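Local coordinates for protein response regulator aspartate phosphatase H (Bacillus subtilis, PDB 3Q15) that dephosphorylates the sporulation phosphotransferase Spo0F and also acts on the competence regulator ComA, keeping sporulation and competence apart in time, at residues R180-Q183 with S184-I188; Q216-R219 with F220-I223; K250-R253 with E254-D258; P257-L260 with P261-L264. All blocks are in the same frame, centred on the assembly; numbering follows the deposited sequence.

The four contacts are local helix turns and helix ends that follow one another along the TPR domain, the last two overlapping. Contact 1 lies on helix 178-194 and contact 2 opens helix 218-235; they touch where Phe-186 CE2 meets Ile-223 CG2 at 3.5 Å. Contact 2 is tied to contacts 3 and 4 by a salt bridge, Arg-219 NH2 to Asp-258 OD2 (2.8 Å), and by Ala-222 packing on Val-251, Val-256 and Leu-259. Contacts 3 and 4, centres about 8 Å apart, share Pro-257 and Asp-258 and form the turn into helix 260-273. A sulfate sits at contact 1, where the Arg-180 side chain is about 11 Å from a bound magnesium ion.

Contact 1 of 4, residues R180-Q183 with S184-I188; sequences RTIQ and SLFVI. With SO4 (sulfate ion), chain F.
A chi1 of -67° sets Ser-184 OG beside its own backbone N, pointing back to the carbonyl of Arg-180 one turn earlier, while Ile-182 places CG2 opposite its backbone N and alongside the Phe-186 ring. Arg-180 O is gripped twice: Ser-184 OG donates to it at 2.7 Å and Ser-184 N at 2.8 Å, from opposite faces of the carbonyl plane. On another flank of helix 178-194, Ile-182 CG2 sits over the face of the Phe-186 ring, 4.0 Å from its centroid, a CH-pi contact between side chains that point the same way. Arg-180 bends at chi2 (-68°) and carries its guanidinium out from the helix on the Gln-183 side. Its NH1 donates to Gln-183 OE1 at 2.9 Å, coming in above the amide carbonyl plane and away from the lone pairs, and also to sulfate O1 at 3.1 Å. NH2 meets sulfate O3 at 3.1 Å in a nearly straight bond (170°), so the anion lies at the edge of the guanidinium. Glu-142 forms a salt bridge with NH2, and Phe-145 adds a cation-pi contact. Replacing Arg-180 with an alanine would probably leave Glu-142 without its mate and set the Gln-183 amide free to turn. The sulfate probably came from the crystallisation liquor; its two-point grip suggests an edge that attracts anions, although Glu-142 probably offsets part of the charge.

Contact 2 of 4, residues Q216-R219 with F220-I223; sequences QNDR and FIAI
Asn-217 is the N-cap of helix 218-235 in the TPR domain, and its side chain makes the capping bond to Phe-220 N, a local contact at the helix start. Just before it, Gln-216 has left helical geometry with a positive phi, in a Schellman motif that finishes helix 198-214, so the chain closes one helix and caps the next within two residues. Asn-217 OD1 accepts from Phe-220 N at 3.1 Å, and the N-H points almost straight at it (171°). The donor nevertheless stands well above the plane of the amide carbonyl, away from the lone-pair directions. The amide gets there because CG of Asn-217 lies opposite the backbone N (chi1 -173°), which brings the side chain forward over the first turn. The same torsion carries ND2 to the edge of the Phe-220 ring, in its plane and 3.5 Å from CD2, with amide and ring planes 58° apart. The main-chain oxygen of Asn-217 takes Ile-221 N at 3.0 Å, and Ile-221 CG1 rests against that oxygen. Further along, the Arg-219 aliphatic chain slants across Ile-223, CG to CD1 3.6 Å. With an alanine here in place of Asn-217, Phe-220 N would probably lose its capping acceptor and the edge of the ring its ND2 neighbour. Around this turn, Phe-220 packs on Ile-179 and Ile-182 of helix 178-194 and on Ala-212 of helix 198-214, Ile-223 meets Phe-186, and Arg-219 pairs with Asp-258 in the turn that follows helix 238-255.

Contact 3 of 4, residues K250-R253 with E254-D258; sequences KVSR and EKVPD
Lys-250 and Glu-254 lie in the last turns of helix 238-255, in the predicted fourth TPR repeat, where regular helical bonding gives way to a turn. Glu-254 N still donates to Lys-250 O at 3.1 Å. The next carbonyls are shared: Val-251 O accepts from Lys-255 N at 2.9 Å and, weakly, from Val-256 N, while Ser-252 O receives only weak bonds from those same two nitrogens. Pro-257 N stands 2.9 Å from Ser-252 O but has no hydrogen to give. On the outer surface the extended Lys-250 chain crosses the Glu-254 carboxylate at a slant, CG lying 3.6 Å from OE2; the charges stay apart, NZ and OE2 being separated by 5.0 Å. The buried side is mostly apolar. Val-256 CG2, set between its backbone N and carbonyl carbon (chi1 -77° for CG1), comes within 3.6 Å of Ser-252 CA and 4.4 Å of Val-251 CG2, and both valines lie on Ala-222. Ser-252 OG bonds to Ala-248 O, and Arg-253 reaches Glu-286. Doubled, weakening bonds followed by a proline that cannot donate are typical of a helix terminus, here the one leading into the next antiparallel helix of a TPR array.

Contact 4 of 4, residues P257-L260 with P261-L264; sequences PDLL and PKVL
Leu-260 and Leu-264 lie one turn apart where a short 3-10 segment, 257-259, runs into helix 260-273 of the TPR domain. The tight side is here. Leu-264 CG is anti to its carbonyl carbon (chi1 -66°), which sets CD1 3.8 Å from Leu-260 CG, the two side chains slanting across each other, and Leu-264 N bonds to Leu-260 O at 2.7 Å. Leu-259 contributes its carbonyl, which accepts from Val-263 N at 3.0 Å with Val-263 CG2 tucked against it. Leu-259 also packs on Ala-222 and Ile-223, and Leu-264 on Phe-283, so the leucines join the start of helix 260-273 to helices 218-235 and 277-290. The other side is looser and open to solvent. Pro-257 and Asp-258 are exposed and approach Pro-261 CD through their carbonyl oxygens, each at 3.8 Å; Asp-258 turns its carboxylate away to Arg-219. Lys-262 also stays at arm's length, its CE 4.4 Å from Leu-259 CD2. Pro-261 suits the first turn of a helix, where a main-chain N-H can be dispensed with. The proline ring brings its own tight spot: Pro-261 CD lies 3.4 Å from Leu-260 CB, closer than carbons usually come.

Contact 1 of 4, residues R180-Q183 with S184-I188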
loop_
_atom_site.group_PDB
_atom_site.type_symbol
_atom_site.label_atom_id
_atom_site.label_comp_id
_atom_site.label_asym_id
_atom_site.label_seq_id
_atom_site.Cartn_x
_atom_site.Cartn_y
_atom_site.Cartn_z
ATOM N N ARG A 180 -2.953 19.660 -12.610
ATOM C CA ARG A 180 -2.952 18.499 -11.726
ATOM C C ARG A 180 -3.666 17.319 -12.371
ATOM O O ARG A 180 -3.330 16.165 -12.108
ATOM C CB ARG A 180 -3.605 18.828 -10.379
ATOM C CG ARG A 180 -2.659 19.439 -9.351
ATOM C CD ARG A 180 -1.621 18.428 -8.884
ATOM N NE ARG A 180 -0.877 18.904 -7.721
ATOM C CZ ARG A 180 0.446 19.032 -7.670
ATOM N NH1 ARG A 180 1.190 18.715 -8.721
ATOM N NH2 ARG A 180 1.026 19.471 -6.562
ATOM N N THR A 181 -4.651 17.617 -13.211
ATOM C CA THR A 181 -5.422 16.587 -13.899
ATOM C C THR A 181 -4.544 15.869 -14.909
ATOM O O THR A 181 -4.570 14.648 -15.012
ATOM C CB THR A 181 -6.644 17.199 -14.624
ATOM O OG1 THR A 181 -7.521 17.795 -13.660
ATOM C CG2 THR A 181 -7.409 16.136 -15.395
ATOM N N ILE A 182 -3.762 16.643 -15.653
ATOM C CA ILE A 182 -2.837 16.083 -16.625
ATOM C C ILE A 182 -1.773 15.249 -15.922
ATOM O O ILE A 182 -1.492 14.120 -16.328
ATOM C CB ILE A 182 -2.172 17.185 -17.460
ATOM C CG1 ILE A 182 -3.218 17.875 -18.347
ATOM C CG2 ILE A 182 -1.049 16.606 -18.302
ATOM C CD1 ILE A 182 -2.700 19.078 -19.095
ATOM N N GLN A 183 -1.196 15.808 -14.861
ATOM C CA GLN A 183 -0.191 15.099 -14.073
ATOM C C GLN A 183 -0.770 13.815 -13.491
ATOM O O GLN A 183 -0.079 12.806 -13.390
ATOM C CB GLN A 183 0.346 15.986 -12.944
ATOM C CG GLN A 183 1.133 17.198 -13.412
ATOM C CD GLN A 183 1.365 18.210 -12.302
ATOM O OE1 GLN A 183 0.471 18.492 -11.500
ATOM N NE2 GLN A 183 2.572 18.758 -12.248
ATOM N N SER A 184 -2.044 13.859 -13.109
ATOM C CA SER A 184 -2.710 12.683 -12.554
ATOM C C SER A 184 -2.900 11.613 -13.621
ATOM O O SER A 184 -2.789 10.418 -13.343
ATOM C CB SER A 184 -4.050 13.058 -11.924
ATOM O OG SER A 184 -3.859 13.869 -10.778
ATOM N N LEU A 185 -3.180 12.049 -14.843
ATOM C CA LEU A 185 -3.313 11.130 -15.963
ATOM C C LEU A 185 -1.977 10.467 -16.274
ATOM O O LEU A 185 -1.923 9.266 -16.545
ATOM C CB LEU A 185 -3.861 11.860 -17.195
ATOM C CG LEU A 185 -5.293 12.386 -17.046
ATOM C CD1 LEU A 185 -5.667 13.333 -18.182
ATOM C CD2 LEU A 185 -6.282 11.231 -16.960
ATOM N N PHE A 186 -0.902 11.251 -16.236
ATOM C CA PHE A 186 0.442 10.703 -16.427
ATOM C C PHE A 186 0.760 9.641 -15.378
ATOM O O PHE A 186 1.331 8.595 -15.691
ATOM C CB PHE A 186 1.504 11.808 -16.396
ATOM C CG PHE A 186 1.486 12.701 -17.604
ATOM C CD1 PHE A 186 0.740 12.361 -18.723
ATOM C CD2 PHE A 186 2.213 13.879 -17.624
ATOM C CE1 PHE A 186 0.717 13.181 -19.839
ATOM C CE2 PHE A 186 2.196 14.702 -18.737
ATOM C CZ PHE A 186 1.446 14.350 -19.847
ATOM N N VAL A 187 0.390 9.914 -14.130
ATOM C CA VAL A 187 0.633 8.968 -13.048
ATOM C C VAL A 187 -0.139 7.672 -13.274
ATOM O O VAL A 187 0.402 6.581 -13.103
ATOM C CB VAL A 187 0.278 9.565 -11.680
ATOM C CG1 VAL A 187 0.361 8.495 -10.599
ATOM C CG2 VAL A 187 1.211 10.724 -11.360
ATOM N N ILE A 188 -1.399 7.795 -13.676
ATOM C CA ILE A 188 -2.219 6.624 -13.960
ATOM C C ILE A 188 -1.615 5.789 -15.090
ATOM O O ILE A 188 -1.521 4.565 -14.989
ATOM C CB ILE A 188 -3.656 7.029 -14.319
ATOM C CG1 ILE A 188 -4.309 7.753 -13.142
ATOM C CG2 ILE A 188 -4.475 5.811 -14.712
ATOM C CD1 ILE A 188 -5.683 8.335 -13.467
HETATM S S SO4 F . 4.581 19.867 -7.804
HETATM O O1 SO4 F . 3.741 20.481 -8.828
HETATM O O2 SO4 F . 5.920 20.444 -7.867
HETATM O O3 SO4 F . 4.008 20.112 -6.482
HETATM O O4 SO4 F . 4.660 18.429 -8.046
#

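Contact 2 of 4, residues Q216-R219 with F220-I223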
loop_
_atom_site.group_PDB
_atom_site.type_symbol
_atom_site.label_atom_id
_atom_site.label_comp_id
_atom_site.label_asym_id
_atom_site.label_seq_id
_atom_site.Cartn_x
_atom_site.Cartn_y
_atom_site.Cartn_z
ATOM N N GLN A 216 -3.874 25.196 -23.968
ATOM C CA GLN A 216 -2.744 25.719 -24.732
ATOM C C GLN A 216 -1.448 25.749 -23.923
ATOM O O GLN A 216 -0.785 26.782 -23.835
ATOM C CB GLN A 216 -3.059 27.109 -25.293
ATOM C CG GLN A 216 -4.108 27.104 -26.397
ATOM C CD GLN A 216 -4.422 28.491 -26.926
ATOM O OE1 GLN A 216 -4.141 29.498 -26.276
ATOM N NE2 GLN A 216 -5.011 28.549 -28.116
ATOM N N ASN A 217 -1.096 24.610 -23.333
ATOM C CA ASN A 217 0.170 24.472 -22.623
ATOM C C ASN A 217 1.152 23.652 -23.451
ATOM O O ASN A 217 1.030 22.432 -23.541
ATOM C CB ASN A 217 -0.049 23.831 -21.250
ATOM C CG ASN A 217 1.209 23.822 -20.401
ATOM O OD1 ASN A 217 2.263 23.356 -20.835
ATOM N ND2 ASN A 217 1.106 24.351 -19.184
ATOM N N ASP A 218 2.120 24.329 -24.060
ATOM C CA ASP A 218 3.047 23.682 -24.985
ATOM C C ASP A 218 3.876 22.575 -24.336
ATOM O O ASP A 218 4.024 21.490 -24.902
ATOM C CB ASP A 218 3.969 24.717 -25.630
ATOM C CG ASP A 218 3.210 25.731 -26.460
ATOM O OD1 ASP A 218 3.559 26.929 -26.396
ATOM O OD2 ASP A 218 2.267 25.332 -27.179
ATOM N N ARG A 219 4.419 22.843 -23.155
ATOM C CA ARG A 219 5.232 21.838 -22.484
ATOM C C ARG A 219 4.457 20.534 -22.325
ATOM O O ARG A 219 4.955 19.465 -22.675
ATOM C CB ARG A 219 5.735 22.338 -21.128
ATOM C CG ARG A 219 6.471 21.272 -20.322
ATOM C CD ARG A 219 7.267 21.884 -19.181
ATOM N NE ARG A 219 8.317 22.767 -19.679
ATOM C CZ ARG A 219 9.542 22.365 -20.005
ATOM N NH1 ARG A 219 9.880 21.088 -19.880
ATOM N NH2 ARG A 219 10.430 23.242 -20.454
ATOM N N PHE A 220 3.234 20.625 -21.809
ATOM C CA PHE A 220 2.425 19.433 -21.577
ATOM C C PHE A 220 1.885 18.818 -22.865
ATOM O O PHE A 220 1.515 17.645 -22.891
ATOM C CB PHE A 220 1.292 19.722 -20.595
ATOM C CG PHE A 220 1.741 19.788 -19.167
ATOM C CD1 PHE A 220 2.203 18.653 -18.521
ATOM C CD2 PHE A 220 1.707 20.986 -18.471
ATOM C CE1 PHE A 220 2.624 18.710 -17.205
ATOM C CE2 PHE A 220 2.123 21.050 -17.155
ATOM C CZ PHE A 220 2.583 19.913 -16.520
ATOM N N ILE A 221 1.840 19.611 -23.928
ATOM C CA ILE A 221 1.498 19.084 -25.241
ATOM C C ILE A 221 2.650 18.219 -25.741
ATOM O O ILE A 221 2.446 17.104 -26.220
ATOM C CB ILE A 221 1.207 20.209 -26.259
ATOM C CG1 ILE A 221 -0.081 20.946 -25.889
ATOM C CG2 ILE A 221 1.091 19.640 -27.663
ATOM C CD1 ILE A 221 -0.433 22.081 -26.831
ATOM N N ALA A 222 3.863 18.741 -25.612
ATOM C CA ALA A 222 5.060 18.011 -26.006
ATOM C C ALA A 222 5.244 16.751 -25.165
ATOM O O ALA A 222 5.546 15.680 -25.692
ATOM C CB ALA A 222 6.279 18.908 -25.889
ATOM N N ILE A 223 5.062 16.883 -23.855
ATOM C CA ILE A 223 5.234 15.751 -22.950
ATOM C C ILE A 223 4.192 14.672 -23.208
ATOM O O ILE A 223 4.512 13.484 -23.226
ATOM C CB ILE A 223 5.172 16.181 -21.470
ATOM C CG1 ILE A 223 6.340 17.111 -21.135
ATOM C CG2 ILE A 223 5.201 14.963 -20.565
ATOM C CD1 ILE A 223 6.286 17.687 -19.733
#

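Contact 3 of 4, residues K250-R253 with E254-D258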
loop_
_atom_site.group_PDB
_atom_site.type_symbol
_atom_site.label_atom_id
_atom_site.label_comp_id
_atom_site.label_asym_id
_atom_site.label_seq_id
_atom_site.Cartn_x
_atom_site.Cartn_y
_atom_site.Cartn_z
ATOM N N LYS A 250 8.697 18.269 -33.144
ATOM C CA LYS A 250 8.315 19.544 -33.742
ATOM C C LYS A 250 8.003 20.584 -32.675
ATOM O O LYS A 250 8.628 21.642 -32.628
ATOM C CB LYS A 250 7.109 19.372 -34.670
ATOM C CG LYS A 250 6.616 20.671 -35.306
ATOM C CD LYS A 250 5.403 20.430 -36.200
ATOM C CE LYS A 250 4.898 21.725 -36.814
ATOM N NZ LYS A 250 3.712 21.499 -37.687
ATOM N N VAL A 251 7.032 20.280 -31.821
ATOM C CA VAL A 251 6.635 21.205 -30.766
ATOM C C VAL A 251 7.813 21.528 -29.847
ATOM O O VAL A 251 7.903 22.628 -29.300
ATOM C CB VAL A 251 5.435 20.665 -29.956
ATOM C CG1 VAL A 251 5.735 19.278 -29.424
ATOM C CG2 VAL A 251 5.075 21.616 -28.824
ATOM N N SER A 252 8.721 20.567 -29.695
ATOM C CA SER A 252 9.924 20.761 -28.892
ATOM C C SER A 252 10.869 21.784 -29.523
ATOM O O SER A 252 11.169 22.813 -28.919
ATOM C CB SER A 252 10.657 19.432 -28.689
ATOM O OG SER A 252 9.942 18.577 -27.813
ATOM N N ARG A 253 11.334 21.495 -30.736
ATOM C CA ARG A 253 12.248 22.389 -31.445
ATOM C C ARG A 253 11.710 23.817 -31.533
ATOM O O ARG A 253 12.479 24.780 -31.555
ATOM C CB ARG A 253 12.530 21.870 -32.859
ATOM C CG ARG A 253 13.186 20.500 -32.924
ATOM C CD ARG A 253 13.732 20.226 -34.321
ATOM N NE ARG A 253 14.403 18.931 -34.417
ATOM C CZ ARG A 253 13.846 17.837 -34.928
ATOM N NH1 ARG A 253 12.606 17.877 -35.393
ATOM N NH2 ARG A 253 14.531 16.704 -34.977
ATOM N N GLU A 254 10.389 23.948 -31.583
ATOM C CA GLU A 254 9.766 25.246 -31.825
ATOM C C GLU A 254 9.416 26.016 -30.552
ATOM O O GLU A 254 9.424 27.246 -30.554
ATOM C CB GLU A 254 8.522 25.098 -32.714
ATOM C CG GLU A 254 8.820 24.585 -34.118
ATOM C CD GLU A 254 7.600 24.601 -35.027
ATOM O OE1 GLU A 254 6.561 25.173 -34.627
ATOM O OE2 GLU A 254 7.681 24.043 -36.143
ATOM N N LYS A 255 9.115 25.301 -29.471
ATOM C CA LYS A 255 8.653 25.962 -28.251
ATOM C C LYS A 255 9.224 25.411 -26.940
ATOM O O LYS A 255 9.276 26.130 -25.942
ATOM C CB LYS A 255 7.123 25.971 -28.195
ATOM C CG LYS A 255 6.474 26.797 -29.295
ATOM C CD LYS A 255 4.974 26.897 -29.100
ATOM C CE LYS A 255 4.339 27.784 -30.158
ATOM N NZ LYS A 255 2.882 27.970 -29.918
ATOM N N VAL A 256 9.642 24.149 -26.932
ATOM C CA VAL A 256 10.203 23.551 -25.717
ATOM C C VAL A 256 11.415 22.661 -26.001
ATOM O O VAL A 256 11.335 21.438 -25.888
ATOM C CB VAL A 256 9.142 22.751 -24.930
ATOM C CG1 VAL A 256 8.226 23.697 -24.167
ATOM C CG2 VAL A 256 8.338 21.863 -25.866
ATOM N N PRO A 257 12.548 23.283 -26.360
ATOM C CA PRO A 257 13.769 22.586 -26.782
ATOM C C PRO A 257 14.384 21.693 -25.705
ATOM O O PRO A 257 15.041 20.710 -26.038
ATOM C CB PRO A 257 14.728 23.736 -27.115
ATOM C CG PRO A 257 13.844 24.905 -27.391
ATOM C CD PRO A 257 12.696 24.746 -26.448
ATOM N N ASP A 258 14.179 22.025 -24.435
ATOM C CA ASP A 258 14.815 21.275 -23.356
ATOM C C ASP A 258 14.284 19.846 -23.256
ATOM O O ASP A 258 14.780 19.047 -22.463
ATOM C CB ASP A 258 14.671 22.001 -22.016
ATOM C CG ASP A 258 13.229 22.120 -21.567
ATOM O OD1 ASP A 258 12.339 22.243 -22.436
ATOM O OD2 ASP A 258 12.985 22.094 -20.341
#

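Contact 4 of 4, residues P257-L260 with P261-L264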
loop_
_atom_site.group_PDB
_atom_site.type_symbol
_atom_site.label_atom_id
_atom_site.label_comp_id
_atom_site.label_asym_id
_atom_site.label_seq_id
_atom_site.Cartn_x
_atom_site.Cartn_y
_atom_site.Cartn_z
ATOM N N PRO A 257 12.548 23.283 -26.360
ATOM C CA PRO A 257 13.769 22.586 -26.782
ATOM C C PRO A 257 14.384 21.693 -25.705
ATOM O O PRO A 257 15.041 20.710 -26.038
ATOM C CB PRO A 257 14.728 23.736 -27.115
ATOM C CG PRO A 257 13.844 24.905 -27.391
ATOM C CD PRO A 257 12.696 24.746 -26.448
ATOM N N ASP A 258 14.179 22.025 -24.435
ATOM C CA ASP A 258 14.815 21.275 -23.356
ATOM C C ASP A 258 14.284 19.846 -23.256
ATOM O O ASP A 258 14.780 19.047 -22.463
ATOM C CB ASP A 258 14.671 22.001 -22.016
ATOM C CG ASP A 258 13.229 22.120 -21.567
ATOM O OD1 ASP A 258 12.339 22.243 -22.436
ATOM O OD2 ASP A 258 12.985 22.094 -20.341
ATOM N N LEU A 259 13.274 19.531 -24.062
ATOM C CA LEU A 259 12.726 18.180 -24.105
ATOM C C LEU A 259 13.366 17.375 -25.228
ATOM O O LEU A 259 13.189 16.164 -25.313
ATOM C CB LEU A 259 11.209 18.220 -24.300
ATOM C CG LEU A 259 10.390 18.743 -23.121
ATOM C CD1 LEU A 259 8.968 19.043 -23.548
ATOM C CD2 LEU A 259 10.416 17.747 -21.970
ATOM N N LEU A 260 14.121 18.057 -26.079
ATOM C CA LEU A 260 14.668 17.446 -27.284
ATOM C C LEU A 260 15.522 16.199 -27.019
ATOM O O LEU A 260 15.359 15.186 -27.703
ATOM C CB LEU A 260 15.451 18.480 -28.093
ATOM C CG LEU A 260 15.339 18.373 -29.612
ATOM C CD1 LEU A 260 13.881 18.324 -30.038
ATOM C CD2 LEU A 260 16.047 19.541 -30.278
ATOM N N PRO A 261 16.439 16.267 -26.037
ATOM C CA PRO A 261 17.268 15.086 -25.766
ATOM C C PRO A 261 16.426 13.840 -25.507
ATOM O O PRO A 261 16.672 12.798 -26.110
ATOM C CB PRO A 261 18.043 15.482 -24.502
ATOM C CG PRO A 261 18.125 16.970 -24.568
ATOM C CD PRO A 261 16.814 17.410 -25.183
ATOM N N LYS A 262 15.437 13.950 -24.627
ATOM C CA LYS A 262 14.580 12.815 -24.311
ATOM C C LYS A 262 13.749 12.390 -25.517
ATOM O O LYS A 262 13.570 11.200 -25.769
ATOM C CB LYS A 262 13.672 13.140 -23.125
ATOM C CG LYS A 262 12.658 12.054 -22.808
ATOM C CD LYS A 262 12.107 12.198 -21.396
ATOM C CE LYS A 262 11.586 13.598 -21.144
ATOM N NZ LYS A 262 11.114 13.749 -19.741
ATOM N N VAL A 263 13.243 13.369 -26.262
ATOM C CA VAL A 263 12.463 13.086 -27.462
ATOM C C VAL A 263 13.312 12.393 -28.529
ATOM O O VAL A 263 12.884 11.409 -29.128
ATOM C CB VAL A 263 11.835 14.369 -28.051
ATOM C CG1 VAL A 263 11.216 14.088 -29.412
ATOM C CG2 VAL A 263 10.798 14.936 -27.100
ATOM N N LEU A 264 14.518 12.900 -28.762
ATOM C CA LEU A 264 15.389 12.327 -29.784
ATOM C C LEU A 264 15.934 10.942 -29.416
ATOM O O LEU A 264 16.288 10.156 -30.294
ATOM C CB LEU A 264 16.531 13.289 -30.120
ATOM C CG LEU A 264 16.103 14.596 -30.792
ATOM C CD1 LEU A 264 17.297 15.508 -31.040
ATOM C CD2 LEU A 264 15.368 14.310 -32.091
#